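PDB 5T8U: lipoate-protein ligase 1 from Plasmodium falciparum, which belongs to the lipoate-protein ligase family and is modelled here with bound lipoic acid. Local coordinates for residues L125-N130 with E214-A219; F132-K137 with I144-Q149. One frame throughout, in Å; residues are numbered along the deposited sequence.

Overall arrangement
After strand 105-112 the chain enters helix 117-132, whose residues 125-130 form the first side of contact 1. It leaves the helix through 132-137, joins the edge of the eight-stranded mixed sheet at Lys137 and turns back into strand 143-145, on which 144-149 begins, so contact 2 closes a short hairpin loop. The chain then adds strands 150-159 and 162-170 before helix 213-227 brings 214-219 back against 125-130. Contact 1 thus closes the larger loop, and contact 2 is nested within it. Their centres lie about 12 Å apart. Phe132 links them directly, its ring packing on Asn215 and Ala219, while Leu125 of contact 1 touches Ala136 of contact 2.

Contact 1. Residues L125-N130 with E214-A219; sequences LNTLKN and ENLCIA
Thr127 meets Leu216 and Ala219 where two helices of the lipoyl protein ligase A/B catalytic domain, 117-132 and 213-227, come together at a steep angle. The approach is close: the CA atoms of Thr127 and Ala219 are 5.9 Å apart, a spacing that the small side chain of Ala219 permits. Both of these residues send CB toward the opposite helix. Thr127 touches with its methyl branch: chi1 of -64° sets OG1 beside the backbone N and leaves CG2 anti to that N, pointing at helix 213-227. CG2 ends 3.7 Å from Ala219 CB, methyl against methyl.

Leu216 arrives differently. Its CB does not head straight for the other helix, but the end of the side chain bends nearer and brings the CD2 branch to 3.9 Å from Thr127 CG2. One methyl of Thr127 therefore touches two side chains of successive turns of helix 213-227. The three residues are buried, their side chains meet methyl to methyl, and no hydrogen bond joins the two segments.

The hydroxyl of Thr127 is satisfied within its own helix, by a hydrogen bond from OG1 to the carbonyl oxygen of Ile123. Phe132 packs on both Leu216 and Ala219, and Ile171 also touches Leu216. At the edge of the interface, Asn130 ND2 crosses to helix 213-227 and hydrogen-bonds Glu223 OE1.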
loop_
_atom_site.group_PDB
_atom_site.type_symbol
_atom_site.label_atom_id
_atom_site.label_comp_id
_atom_site.label_asym_id
_atom_site.label_seq_id
_atom_site.Cartn_x
_atom_site.Cartn_y
_atom_site.Cartn_z
ATOM N N LEU A 125 -13.810 7.000 8.879
ATOM C CA LEU A 125 -14.328 8.268 9.388
ATOM C C LEU A 125 -15.488 8.044 10.350
ATOM O O LEU A 125 -15.564 8.687 11.404
ATOM C CB LEU A 125 -14.758 9.161 8.224
ATOM C CG LEU A 125 -13.638 9.624 7.287
ATOM C CD1 LEU A 125 -14.218 10.265 6.036
ATOM C CD2 LEU A 125 -12.705 10.588 7.994
ATOM N N ASN A 126 -16.406 7.139 10.003
ATOM C CA ASN A 126 -17.499 6.808 10.912
ATOM C C ASN A 126 -16.967 6.261 12.229
ATOM O O ASN A 126 -17.510 6.561 13.299
ATOM C CB ASN A 126 -18.443 5.798 10.258
ATOM C CG ASN A 126 -19.266 6.407 9.139
ATOM O OD1 ASN A 126 -19.455 7.622 9.080
ATOM N ND2 ASN A 126 -19.772 5.560 8.249
ATOM N N THR A 127 -15.907 5.450 12.175
ATOM C CA THR A 127 -15.264 4.985 13.400
ATOM C C THR A 127 -14.840 6.166 14.265
ATOM O O THR A 127 -15.307 6.324 15.401
ATOM C CB THR A 127 -14.058 4.103 13.060
ATOM O OG1 THR A 127 -14.500 2.922 12.380
ATOM C CG2 THR A 127 -13.289 3.702 14.317
ATOM N N LEU A 128 -13.960 7.017 13.731
ATOM C CA LEU A 128 -13.427 8.121 14.524
ATOM C C LEU A 128 -14.548 8.992 15.079
ATOM O O LEU A 128 -14.556 9.332 16.268
ATOM C CB LEU A 128 -12.464 8.956 13.678
ATOM C CG LEU A 128 -11.055 8.387 13.472
ATOM C CD1 LEU A 128 -11.070 7.182 12.545
ATOM C CD2 LEU A 128 -10.120 9.461 12.929
ATOM N N LYS A 129 -15.513 9.352 14.231
ATOM C CA LYS A 129 -16.583 10.248 14.653
ATOM C C LYS A 129 -17.446 9.606 15.733
ATOM O O LYS A 129 -17.579 10.136 16.842
ATOM C CB LYS A 129 -17.438 10.635 13.444
ATOM C CG LYS A 129 -18.414 11.774 13.695
ATOM C CD LYS A 129 -19.566 11.735 12.700
ATOM C CE LYS A 129 -20.105 13.126 12.405
ATOM N NZ LYS A 129 -21.249 13.087 11.451
ATOM N N ASN A 130 -18.044 8.454 15.422
ATOM C CA ASN A 130 -19.017 7.855 16.329
ATOM C C ASN A 130 -18.378 7.451 17.649
ATOM O O ASN A 130 -18.955 7.678 18.720
ATOM C CB ASN A 130 -19.674 6.645 15.666
ATOM C CG ASN A 130 -20.527 7.025 14.476
ATOM O OD1 ASN A 130 -20.941 8.174 14.335
ATOM N ND2 ASN A 130 -20.801 6.055 13.611
ATOM N N GLU A 214 -6.097 -1.231 20.673
ATOM C CA GLU A 214 -7.229 -2.134 20.856
ATOM C C GLU A 214 -8.553 -1.390 20.729
ATOM O O GLU A 214 -9.483 -1.871 20.070
ATOM C CB GLU A 214 -7.122 -2.824 22.216
ATOM C CG GLU A 214 -6.011 -3.861 22.282
ATOM C CD GLU A 214 -5.484 -4.079 23.688
ATOM O OE1 GLU A 214 -5.617 -3.164 24.528
ATOM O OE2 GLU A 214 -4.934 -5.168 23.952
ATOM N N ASN A 215 -8.657 -0.216 21.352
ATOM C CA ASN A 215 -9.883 0.575 21.272
ATOM C C ASN A 215 -10.212 0.918 19.822
ATOM O O ASN A 215 -11.287 0.576 19.309
ATOM C CB ASN A 215 -9.722 1.845 22.116
ATOM C CG ASN A 215 -11.050 2.483 22.483
ATOM O OD1 ASN A 215 -12.062 2.272 21.814
ATOM N ND2 ASN A 215 -11.049 3.280 23.552
ATOM N N LEU A 216 -9.279 1.589 19.141
ATOM C CA LEU A 216 -9.494 1.965 17.748
ATOM C C LEU A 216 -9.829 0.751 16.894
ATOM O O LEU A 216 -10.740 0.803 16.059
ATOM C CB LEU A 216 -8.251 2.679 17.208
ATOM C CG LEU A 216 -8.274 3.243 15.778
ATOM C CD1 LEU A 216 -7.919 2.184 14.736
ATOM C CD2 LEU A 216 -9.610 3.907 15.452
ATOM N N CYS A 217 -9.102 -0.351 17.082
ATOM C CA CYS A 217 -9.356 -1.551 16.291
ATOM C C CYS A 217 -10.779 -2.056 16.499
ATOM O O CYS A 217 -11.501 -2.328 15.534
ATOM C CB CYS A 217 -8.341 -2.635 16.646
ATOM S SG CYS A 217 -6.695 -2.386 15.925
ATOM N N ILE A 218 -11.200 -2.187 17.760
ATOM C CA ILE A 218 -12.541 -2.691 18.052
ATOM C C ILE A 218 -13.592 -1.793 17.412
ATOM O O ILE A 218 -14.498 -2.268 16.713
ATOM C CB ILE A 218 -12.746 -2.816 19.574
ATOM C CG1 ILE A 218 -11.855 -3.932 20.129
ATOM C CG2 ILE A 218 -14.216 -3.101 19.914
ATOM C CD1 ILE A 218 -11.798 -3.993 21.641
ATOM N N ALA A 219 -13.488 -0.479 17.634
ATOM C CA ALA A 219 -14.440 0.442 17.017
ATOM C C ALA A 219 -14.463 0.271 15.502
ATOM O O ALA A 219 -15.534 0.282 14.879
ATOM C CB ALA A 219 -14.091 1.882 17.389
#

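Contact 2. Residues F132-K137 with I144-Q149; sequences FNIEAK and ITVNDQ
Lys137 and Thr145 form the antiparallel hydrogen-bonded pair of a beta hairpin in the catalytic domain, with CA atoms 5.3 Å apart. Two backbone bonds hold them: Lys137 N donates to Thr145 O at 2.8 Å, and Thr145 N donates to Lys137 O at 2.7 Å. These reciprocal bonds close the hydrogen-bonded ring of the pair.

Weaker polar contacts gather on Lys137 O. Thr145 OG1, placed between its backbone N and carbonyl carbon (chi1 63°), gives it a weak hydrogen bond at 3.4 Å. Ile144 CA adds a CA-H...O contact from the same strand. Lys137 O thus receives one strong bond and two lesser contacts. The side chains of Lys137 and Thr145 leave on the same face of the sheet, but the extended lysine chain carries its amine away from the strand partner.

Apolar contacts flank the pair. Ala136 CB reaches diagonally past it to Ile144 CG2, at 3.9 Å. Beyond the paired residues, the CG2 methyls of Ile134 and Val146 meet at 3.6 Å, the two side chains running at a slant to each other. Each of these methyls is anti to its own backbone N, which turns it toward the other.

Leu128 of helix 117-132 packs on Ile134 and Ala136, Leu125 on Ala136, and Phe121 and Ile124 of that helix on Ile144. Strand 137-138 is the outermost strand at this end of the mixed sheet; beside it, strand 143-145 pairs on its other flank with strand 150-159, where Ile144 touches Cys151 and Ser152.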
loop_
_atom_site.group_PDB
_atom_site.type_symbol
_atom_site.label_atom_id
_atom_site.label_comp_id
_atom_site.label_asym_id
_atom_site.label_seq_id
_atom_site.Cartn_x
_atom_site.Cartn_y
_atom_site.Cartn_z
ATOM N N PHE A 132 -15.158 8.210 18.892
ATOM C CA PHE A 132 -14.165 9.062 19.532
ATOM C C PHE A 132 -14.427 10.547 19.303
ATOM O O PHE A 132 -13.602 11.374 19.711
ATOM C CB PHE A 132 -12.763 8.690 19.036
ATOM C CG PHE A 132 -12.483 7.214 19.085
ATOM C CD1 PHE A 132 -12.135 6.600 20.275
ATOM C CD2 PHE A 132 -12.586 6.438 17.942
ATOM C CE1 PHE A 132 -11.884 5.239 20.324
ATOM C CE2 PHE A 132 -12.336 5.079 17.984
ATOM C CZ PHE A 132 -11.984 4.480 19.176
ATOM N N ASN A 133 -15.547 10.908 18.678
ATOM C CA ASN A 133 -15.902 12.306 18.428
ATOM C C ASN A 133 -14.743 13.063 17.784
ATOM O O ASN A 133 -14.503 14.240 18.067
ATOM C CB ASN A 133 -16.357 12.994 19.715
ATOM C CG ASN A 133 -17.436 14.030 19.467
ATOM O OD1 ASN A 133 -18.587 13.687 19.199
ATOM N ND2 ASN A 133 -17.070 15.304 19.552
ATOM N N ILE A 134 -14.017 12.379 16.906
ATOM C CA ILE A 134 -12.920 12.970 16.150
ATOM C C ILE A 134 -13.439 13.260 14.748
ATOM O O ILE A 134 -13.673 12.339 13.958
ATOM C CB ILE A 134 -11.693 12.048 16.122
ATOM C CG1 ILE A 134 -11.032 12.020 17.502
ATOM C CG2 ILE A 134 -10.688 12.506 15.060
ATOM C CD1 ILE A 134 -9.935 10.983 17.651
ATOM N N GLU A 135 -13.620 14.540 14.440
ATOM C CA GLU A 135 -14.099 14.958 13.126
ATOM C C GLU A 135 -12.919 14.987 12.163
ATOM O O GLU A 135 -12.076 15.888 12.226
ATOM C CB GLU A 135 -14.781 16.320 13.223
ATOM C CG GLU A 135 -16.189 16.250 13.796
ATOM C CD GLU A 135 -16.624 17.549 14.445
ATOM O OE1 GLU A 135 -16.304 18.625 13.898
ATOM O OE2 GLU A 135 -17.278 17.495 15.509
ATOM N N ALA A 136 -12.857 14.000 11.274
ATOM C CA ALA A 136 -11.744 13.837 10.354
ATOM C C ALA A 136 -12.202 14.066 8.920
ATOM O O ALA A 136 -13.356 13.808 8.565
ATOM C CB ALA A 136 -11.127 12.440 10.483
ATOM N N LYS A 137 -11.280 14.560 8.099
ATOM C CA LYS A 137 -11.512 14.779 6.681
ATOM C C LYS A 137 -10.499 13.974 5.880
ATOM O O LYS A 137 -9.392 13.698 6.350
ATOM C CB LYS A 137 -11.395 16.268 6.320
ATOM C CG LYS A 137 -11.879 16.616 4.918
ATOM C CD LYS A 137 -11.718 18.102 4.619
ATOM C CE LYS A 137 -12.150 18.433 3.197
ATOM N NZ LYS A 137 -12.486 19.874 3.022
ATOM N N ILE A 144 -5.862 10.965 5.383
ATOM C CA ILE A 144 -6.888 11.409 6.318
ATOM C C ILE A 144 -6.263 12.453 7.230
ATOM O O ILE A 144 -5.218 12.203 7.844
ATOM C CB ILE A 144 -7.463 10.245 7.148
ATOM C CG1 ILE A 144 -7.956 9.117 6.237
ATOM C CG2 ILE A 144 -8.598 10.743 8.043
ATOM C CD1 ILE A 144 -8.358 7.856 6.986
ATOM N N THR A 145 -6.893 13.618 7.308
ATOM C CA THR A 145 -6.470 14.678 8.205
ATOM C C THR A 145 -7.516 14.889 9.292
ATOM O O THR A 145 -8.692 14.550 9.129
ATOM C CB THR A 145 -6.240 15.990 7.444
ATOM O OG1 THR A 145 -7.475 16.433 6.865
ATOM C CG2 THR A 145 -5.201 15.801 6.342
ATOM N N VAL A 146 -7.068 15.446 10.414
ATOM C CA VAL A 146 -7.946 15.809 11.515
ATOM C C VAL A 146 -7.983 17.317 11.725
ATOM O O VAL A 146 -9.037 17.880 12.029
ATOM C CB VAL A 146 -7.529 15.078 12.812
ATOM C CG1 VAL A 146 -6.170 15.562 13.308
ATOM C CG2 VAL A 146 -8.597 15.247 13.882
ATOM N N ASN A 147 -6.844 17.985 11.568
ATOM C CA ASN A 147 -6.758 19.442 11.597
ATOM C C ASN A 147 -5.839 19.906 10.475
ATOM O O ASN A 147 -4.930 20.715 10.671
ATOM C CB ASN A 147 -6.259 19.943 12.951
ATOM C CG ASN A 147 -7.322 19.879 14.027
ATOM O OD1 ASN A 147 -8.516 19.980 13.745
ATOM N ND2 ASN A 147 -6.890 19.718 15.273
ATOM N N ASP A 148 -6.072 19.386 9.272
ATOM C CA ASP A 148 -5.183 19.552 8.129
ATOM C C ASP A 148 -3.853 18.845 8.348
ATOM O O ASP A 148 -2.887 19.105 7.619
ATOM C CB ASP A 148 -4.937 21.031 7.812
ATOM C CG ASP A 148 -6.216 21.852 7.835
ATOM O OD1 ASP A 148 -7.117 21.584 7.012
ATOM O OD2 ASP A 148 -6.322 22.756 8.690
ATOM N N GLN A 149 -3.779 17.953 9.335
ATOM C CA GLN A 149 -2.560 17.243 9.697
ATOM C C GLN A 149 -2.759 15.758 9.439
ATOM O O GLN A 149 -3.782 15.188 9.834
ATOM C CB GLN A 149 -2.209 17.475 11.167
ATOM C CG GLN A 149 -2.110 18.939 11.560
ATOM C CD GLN A 149 -1.815 19.129 13.034
ATOM O OE1 GLN A 149 -2.702 19.463 13.820
ATOM N NE2 GLN A 149 -0.561 18.916 13.417
#